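Local coordinates for lipoprotein (Shewanella oneidensis, PDB 3LHN) that is of uncertain function but, as a putative NlpE-family lipoprotein with a calycin-like beta barrel, may bind lipids, at residues A[27-37]-A[94-103]. Residues are numbered along the deposited sequence; the frame is centred on the assembly and turned at random.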
ATOM      1  N   LEU A  27       9.477  13.596 -26.836  1.00  6.39           N
ATOM      2  CA  LEU A  27      10.621  13.053 -26.119  1.00  6.73           C
ATOM      3  C   LEU A  27      11.007  11.660 -26.597  1.00  7.74           C
ATOM      4  O   LEU A  27      10.150  10.869 -26.983  1.00  7.57           O
ATOM      5  CB  LEU A  27      10.314  12.932 -24.624  1.00  8.15           C
ATOM      6  CG  LEU A  27      10.012  14.221 -23.855  1.00  9.64           C
ATOM      7  CD1 LEU A  27       9.646  14.005 -22.393  1.00 11.99           C
ATOM      8  CD2 LEU A  27      11.214  15.154 -23.949  1.00 12.77           C
ATOM      9  N   ASP A  28      12.295  11.359 -26.520  1.00  7.11           N
ATOM     10  CA  ASP A  28      12.807  10.010 -26.747  1.00  8.18           C
ATOM     11  C   ASP A  28      12.690   9.358 -25.350  1.00  8.69           C
ATOM     12  O   ASP A  28      13.671   9.182 -24.608  1.00  9.78           O
ATOM     13  CB  ASP A  28      14.239   9.964 -27.267  1.00 11.11           C
ATOM     14  CG  ASP A  28      14.730   8.526 -27.449  1.00 17.13           C
ATOM     15  OD1 ASP A  28      13.874   7.643 -27.545  1.00 19.83           O
ATOM     16  OD2 ASP A  28      15.959   8.339 -27.496  1.00 22.43           O
ATOM     17  N   TRP A  29      11.470   9.038 -24.973  1.00  7.05           N
ATOM     18  CA  TRP A  29      11.171   8.515 -23.623  1.00  7.08           C
ATOM     19  C   TRP A  29      11.358   7.000 -23.441  1.00  7.78           C
ATOM     20  O   TRP A  29      11.592   6.587 -22.346  1.00  7.88           O
ATOM     21  CB  TRP A  29       9.799   8.979 -23.087  1.00  7.13           C
ATOM     22  CG  TRP A  29       8.642   8.644 -24.015  1.00  7.94           C
ATOM     23  CD1 TRP A  29       8.065   9.461 -24.943  1.00  7.14           C
ATOM     24  CD2 TRP A  29       7.990   7.377 -24.137  1.00  7.27           C
ATOM     25  NE1 TRP A  29       7.116   8.775 -25.653  1.00  8.01           N
ATOM     26  CE2 TRP A  29       7.028   7.506 -25.164  1.00  8.07           C
ATOM     27  CE3 TRP A  29       8.135   6.133 -23.492  1.00  7.43           C
ATOM     28  CZ2 TRP A  29       6.198   6.460 -25.543  1.00  8.71           C
ATOM     29  CZ3 TRP A  29       7.321   5.104 -23.870  1.00  8.59           C
ATOM     30  CH2 TRP A  29       6.370   5.270 -24.906  1.00  8.21           C
ATOM     31  N   PRO A  30      11.210   6.166 -24.479  1.00  6.54           N
ATOM     32  CA  PRO A  30      11.516   4.718 -24.262  1.00  7.74           C
ATOM     33  C   PRO A  30      12.965   4.602 -23.761  1.00  8.41           C
ATOM     34  O   PRO A  30      13.859   5.216 -24.300  1.00  9.16           O
ATOM     35  CB  PRO A  30      11.294   4.094 -25.648  1.00  7.77           C
ATOM     36  CG  PRO A  30      10.334   4.994 -26.306  1.00  7.76           C
ATOM     37  CD  PRO A  30      10.758   6.397 -25.877  1.00  6.96           C
ATOM     38  N   GLY A  31      13.156   3.832 -22.719  1.00  7.33           N
ATOM     39  CA  GLY A  31      14.461   3.689 -22.134  1.00  8.01           C
ATOM     40  C   GLY A  31      14.408   3.312 -20.679  1.00  6.95           C
ATOM     41  O   GLY A  31      13.355   2.923 -20.154  1.00  7.89           O
ATOM     42  N   VAL A  32      15.571   3.385 -20.048  1.00  6.75           N
ATOM     43  CA  VAL A  32      15.799   2.930 -18.710  1.00  6.10           C
ATOM     44  C   VAL A  32      16.121   4.087 -17.801  1.00  6.21           C
ATOM     45  O   VAL A  32      16.987   4.904 -18.105  1.00  7.77           O
ATOM     46  CB  VAL A  32      16.981   1.941 -18.689  1.00  6.55           C
ATOM     47  CG1 VAL A  32      17.275   1.397 -17.273  1.00  9.00           C
ATOM     48  CG2 VAL A  32      16.724   0.776 -19.673  1.00  8.15           C
ATOM     49  N   TYR A  33      15.440   4.184 -16.685  1.00  6.45           N
ATOM     50  CA  TYR A  33      15.573   5.281 -15.724  1.00  6.42           C
ATOM     51  C   TYR A  33      15.877   4.742 -14.363  1.00  8.38           C
ATOM     52  O   TYR A  33      15.294   3.691 -13.958  1.00  8.76           O
ATOM     53  CB  TYR A  33      14.255   6.061 -15.694  1.00  6.73           C
ATOM     54  CG  TYR A  33      13.826   6.639 -17.034  1.00  6.59           C
ATOM     55  CD1 TYR A  33      13.107   5.855 -17.954  1.00  6.68           C
ATOM     56  CD2 TYR A  33      14.088   7.971 -17.344  1.00  7.39           C
ATOM     57  CE1 TYR A  33      12.747   6.357 -19.167  1.00  8.20           C
ATOM     58  CE2 TYR A  33      13.702   8.508 -18.544  1.00  7.14           C
ATOM     59  CZ  TYR A  33      13.023   7.685 -19.453  1.00  8.29           C
ATOM     60  OH  TYR A  33      12.589   8.243 -20.658  1.00  8.82           O
ATOM     61  N   GLU A  34      16.783   5.398 -13.644  1.00  7.65           N
ATOM     62  CA  GLU A  34      17.247   4.884 -12.370  1.00  8.84           C
ATOM     63  C   GLU A  34      17.292   5.955 -11.303  1.00  7.58           C
ATOM     64  O   GLU A  34      17.559   7.152 -11.592  1.00  8.82           O
ATOM     65  CB  GLU A  34      18.676   4.350 -12.554  1.00 11.38           C
ATOM     66  CG  GLU A  34      18.776   3.164 -13.492  1.00 16.35           C
ATOM     67  CD  GLU A  34      20.195   2.655 -13.718  1.00 20.06           C
ATOM     68  OE1 GLU A  34      21.163   3.374 -13.456  1.00 25.21           O
ATOM     69  OE2 GLU A  34      20.334   1.543 -14.232  1.00 25.12           O
ATOM     70  N   GLY A  35      17.042   5.557 -10.068  1.00  7.80           N
ATOM     71  CA  GLY A  35      17.208   6.439  -8.944  1.00  7.64           C
ATOM     72  C   GLY A  35      17.039   5.673  -7.658  1.00  8.55           C
ATOM     73  O   GLY A  35      16.856   4.472  -7.692  1.00 10.29           O
ATOM     74  N   VAL A  36      17.171   6.359  -6.529  1.00  8.47           N
ATOM     75  CA  VAL A  36      16.967   5.761  -5.221  1.00  9.55           C
ATOM     76  C   VAL A  36      15.851   6.568  -4.533  1.00  8.55           C
ATOM     77  O   VAL A  36      16.046   7.709  -4.140  1.00 10.07           O
ATOM     78  CB  VAL A  36      18.206   5.714  -4.351  1.00 10.08           C
ATOM     79  CG1 VAL A  36      17.829   4.987  -2.999  1.00 11.66           C
ATOM     80  CG2 VAL A  36      19.387   4.982  -5.051  1.00 12.81           C
ATOM     81  N   LEU A  37      14.663   5.990  -4.474  1.00  8.63           N
ATOM     82  CA  LEU A  37      13.472   6.662  -4.001  1.00  9.28           C
ATOM     83  C   LEU A  37      13.360   6.507  -2.496  1.00  8.44           C
ATOM     84  O   LEU A  37      13.865   5.530  -1.911  1.00  9.17           O
ATOM     85  CB  LEU A  37      12.235   6.028  -4.639  1.00  9.76           C
ATOM     86  CG  LEU A  37      12.011   6.138  -6.155  1.00 10.98           C
ATOM     87  CD1 LEU A  37      10.873   5.267  -6.635  1.00 12.06           C
ATOM     88  CD2 LEU A  37      11.793   7.576  -6.577  1.00 11.94           C
ATOM     89  N   TYR A  94       4.111   8.999 -12.944  1.00  8.06           N
ATOM     90  CA  TYR A  94       5.314   9.736 -13.241  1.00  8.26           C
ATOM     91  C   TYR A  94       5.087  10.812 -14.279  1.00  7.96           C
ATOM     92  O   TYR A  94       4.327  10.629 -15.232  1.00  9.14           O
ATOM     93  CB  TYR A  94       6.424   8.833 -13.810  1.00  8.82           C
ATOM     94  CG  TYR A  94       7.003   7.838 -12.840  1.00 10.31           C
ATOM     95  CD1 TYR A  94       6.415   6.626 -12.635  1.00 11.09           C
ATOM     96  CD2 TYR A  94       8.191   8.129 -12.179  1.00 10.10           C
ATOM     97  CE1 TYR A  94       6.946   5.703 -11.707  1.00 11.01           C
ATOM     98  CE2 TYR A  94       8.755   7.241 -11.300  1.00 12.06           C
ATOM     99  CZ  TYR A  94       8.135   6.050 -11.078  1.00 10.46           C
ATOM    100  OH  TYR A  94       8.746   5.191 -10.190  1.00 15.64           O
ATOM    101  N   LEU A  95       5.786  11.916 -14.116  1.00  8.29           N
ATOM    102  CA  LEU A  95       5.822  12.994 -15.107  1.00  8.23           C
ATOM    103  C   LEU A  95       7.002  12.665 -16.006  1.00  8.92           C
ATOM    104  O   LEU A  95       8.139  12.547 -15.553  1.00  9.32           O
ATOM    105  CB  LEU A  95       6.020  14.359 -14.454  1.00 10.12           C
ATOM    106  CG  LEU A  95       6.171  15.552 -15.380  1.00 11.05           C
ATOM    107  CD1 LEU A  95       4.888  15.887 -16.082  1.00 12.35           C
ATOM    108  CD2 LEU A  95       6.608  16.728 -14.493  1.00 12.29           C
ATOM    109  N   VAL A  96       6.745  12.556 -17.314  1.00  8.28           N
ATOM    110  CA  VAL A  96       7.809  12.170 -18.252  1.00  8.82           C
ATOM    111  C   VAL A  96       8.482  13.452 -18.723  1.00  8.79           C
ATOM    112  O   VAL A  96       7.816  14.334 -19.281  1.00 10.52           O
ATOM    113  CB  VAL A  96       7.211  11.402 -19.441  1.00  9.19           C
ATOM    114  CG1 VAL A  96       8.309  10.942 -20.432  1.00  9.98           C
ATOM    115  CG2 VAL A  96       6.388  10.190 -18.967  1.00 10.59           C
ATOM    116  N   GLY A  97       9.788  13.557 -18.512  1.00  7.96           N
ATOM    117  CA  GLY A  97      10.496  14.750 -18.815  1.00  9.21           C
ATOM    118  C   GLY A  97      11.751  14.482 -19.632  1.00  7.69           C
ATOM    119  O   GLY A  97      12.044  13.367 -20.023  1.00  7.80           O
ATOM    120  N   GLU A  98      12.528  15.525 -19.876  1.00  8.75           N
ATOM    121  CA  GLU A  98      13.778  15.380 -20.630  1.00  9.03           C
ATOM    122  C   GLU A  98      14.804  14.571 -19.833  1.00  7.94           C
ATOM    123  O   GLU A  98      15.306  15.017 -18.762  1.00  8.84           O
ATOM    124  CB  GLU A  98      14.352  16.754 -21.017  1.00 11.26           C
ATOM    125  CG  GLU A  98      13.418  17.437 -22.008  1.00 14.04           C
ATOM    126  CD  GLU A  98      14.004  18.591 -22.767  1.00 19.04           C
ATOM    127  OE1 GLU A  98      15.237  18.553 -23.042  1.00 22.11           O
ATOM    128  OE2 GLU A  98      13.175  19.440 -23.213  1.00 21.63           O
ATOM    129  N   ASN A  99      15.143  13.401 -20.377  1.00  7.21           N
ATOM    130  CA  ASN A  99      16.090  12.474 -19.766  1.00  7.07           C
ATOM    131  C   ASN A  99      15.730  12.052 -18.337  1.00  7.58           C
ATOM    132  O   ASN A  99      16.620  11.709 -17.565  1.00  9.22           O
ATOM    133  CB  ASN A  99      17.485  13.056 -19.789  1.00  7.55           C
ATOM    134  CG  ASN A  99      17.983  13.249 -21.213  1.00  7.42           C
ATOM    135  OD1 ASN A  99      17.706  12.421 -22.088  1.00  8.68           O
ATOM    136  ND2 ASN A  99      18.742  14.342 -21.432  1.00  8.55           N
ATOM    137  N   GLN A 100      14.459  12.112 -17.979  1.00  8.51           N
ATOM    138  CA  GLN A 100      14.051  11.709 -16.624  1.00  7.76           C
ATOM    139  C   GLN A 100      12.580  11.427 -16.514  1.00  8.62           C
ATOM    140  O   GLN A 100      11.755  11.819 -17.375  1.00  9.20           O
ATOM    141  CB  GLN A 100      14.403  12.848 -15.657  1.00 10.02           C
ATOM    142  CG  GLN A 100      13.565  14.103 -15.833  1.00 11.11           C
ATOM    143  CD  GLN A 100      13.739  15.109 -14.715  1.00 15.64           C
ATOM    144  OE1 GLN A 100      14.852  15.487 -14.399  1.00 16.24           O
ATOM    145  NE2 GLN A 100      12.650  15.474 -14.067  1.00 15.25           N
ATOM    146  N   LEU A 101      12.281  10.691 -15.456  1.00  8.79           N
ATOM    147  CA  LEU A 101      10.908  10.535 -14.963  1.00  8.83           C
ATOM    148  C   LEU A 101      10.849  11.106 -13.553  1.00 11.02           C
ATOM    149  O   LEU A 101      11.819  10.983 -12.781  1.00 12.14           O
ATOM    150  CB  LEU A 101      10.486   9.082 -14.926  1.00  8.85           C
ATOM    151  CG  LEU A 101      10.571   8.258 -16.186  1.00  8.94           C
ATOM    152  CD1 LEU A 101      10.210   6.793 -15.894  1.00  9.74           C
ATOM    153  CD2 LEU A 101       9.685   8.871 -17.266  1.00  9.20           C
ATOM    154  N   LEU A 102       9.783  11.791 -13.227  1.00 10.06           N
ATOM    155  CA  LEU A 102       9.611  12.322 -11.877  1.00 10.30           C
ATOM    156  C   LEU A 102       8.415  11.660 -11.269  1.00  9.40           C
ATOM    157  O   LEU A 102       7.311  11.808 -11.753  1.00  9.96           O
ATOM    158  CB  LEU A 102       9.424  13.844 -11.928  1.00 10.91           C
ATOM    159  CG  LEU A 102       9.134  14.589 -10.613  1.00 12.23           C
ATOM    160  CD1 LEU A 102      10.371  14.522  -9.732  1.00 14.71           C
ATOM    161  CD2 LEU A 102       8.774  16.008 -10.893  1.00 14.08           C
HETATM  162  N   MSE A 103       8.599  10.935 -10.154  0.90  9.77           N
HETATM  163  CA  MSE A 103       7.450  10.281  -9.543  0.90 10.80           C
HETATM  164  C   MSE A 103       6.561  11.355  -8.928  0.90 10.01           C
HETATM  165  O   MSE A 103       7.046  12.239  -8.223  0.90 10.43           O
HETATM  166  CB  MSE A 103       7.859   9.281  -8.452  0.90 11.51           C
HETATM  167  CG  MSE A 103       6.680   8.670  -7.773  0.90 11.02           C
HETATM  168 SE   MSE A 103       7.180   7.502  -6.307  0.68 12.38          SE
HETATM  169  CE  MSE A 103       7.247   5.997  -7.407  0.90 13.55           C
TER
HETATM  170  O   HOH W   1      12.000  10.920 -21.367  1.00  8.46           O
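Y33 lays one face of its ring on L101. CG of L101 sits 3.7 Å from the ring centroid of Y33, only 11° off the normal, in a CH-pi contact. The two side chains cross at about a right angle, and L101 CD1 also reaches Y33 CD1. The edge of the same ring faces the turn: Y33 CE2 lies 3.7 Å from Q100 N, close to the ring plane. With CG beside the backbone N (chi1 -58°), the Y33 ring runs back toward W29. Its hydroxyl donates to W29 O at 2.6 Å. It also accepts from a water, 2.8 Å from Y33 OH, that donates a second bond to G97 O. This water links the two segments, which share no direct hydrogen bond. A phenylalanine in place of Y33 would keep the ring but would probably leave W29 O and the bridging water without their hydroxyl partner.

L27 packs against the start of the type II turn that runs from G97 to Q100. Its CD1 comes 3.4 Å from G97 O and also touches V96 CG1, while CD2 meets E98 CG. V96 CG1 lies 3.6 Å from W29 CB as well. At the far end, L37 CD1 comes 3.8 Å from CE of selenomethionine M103 in one of its two conformers.

Strand 31-37 and strand 100-103 are not neighbours in the sheet. Strand 120-123 lies between them in the closed antiparallel barrel, so their side chains meet in its interior. L121 of that strand touches Y33, and L49 of strand 44-51 packs on L101.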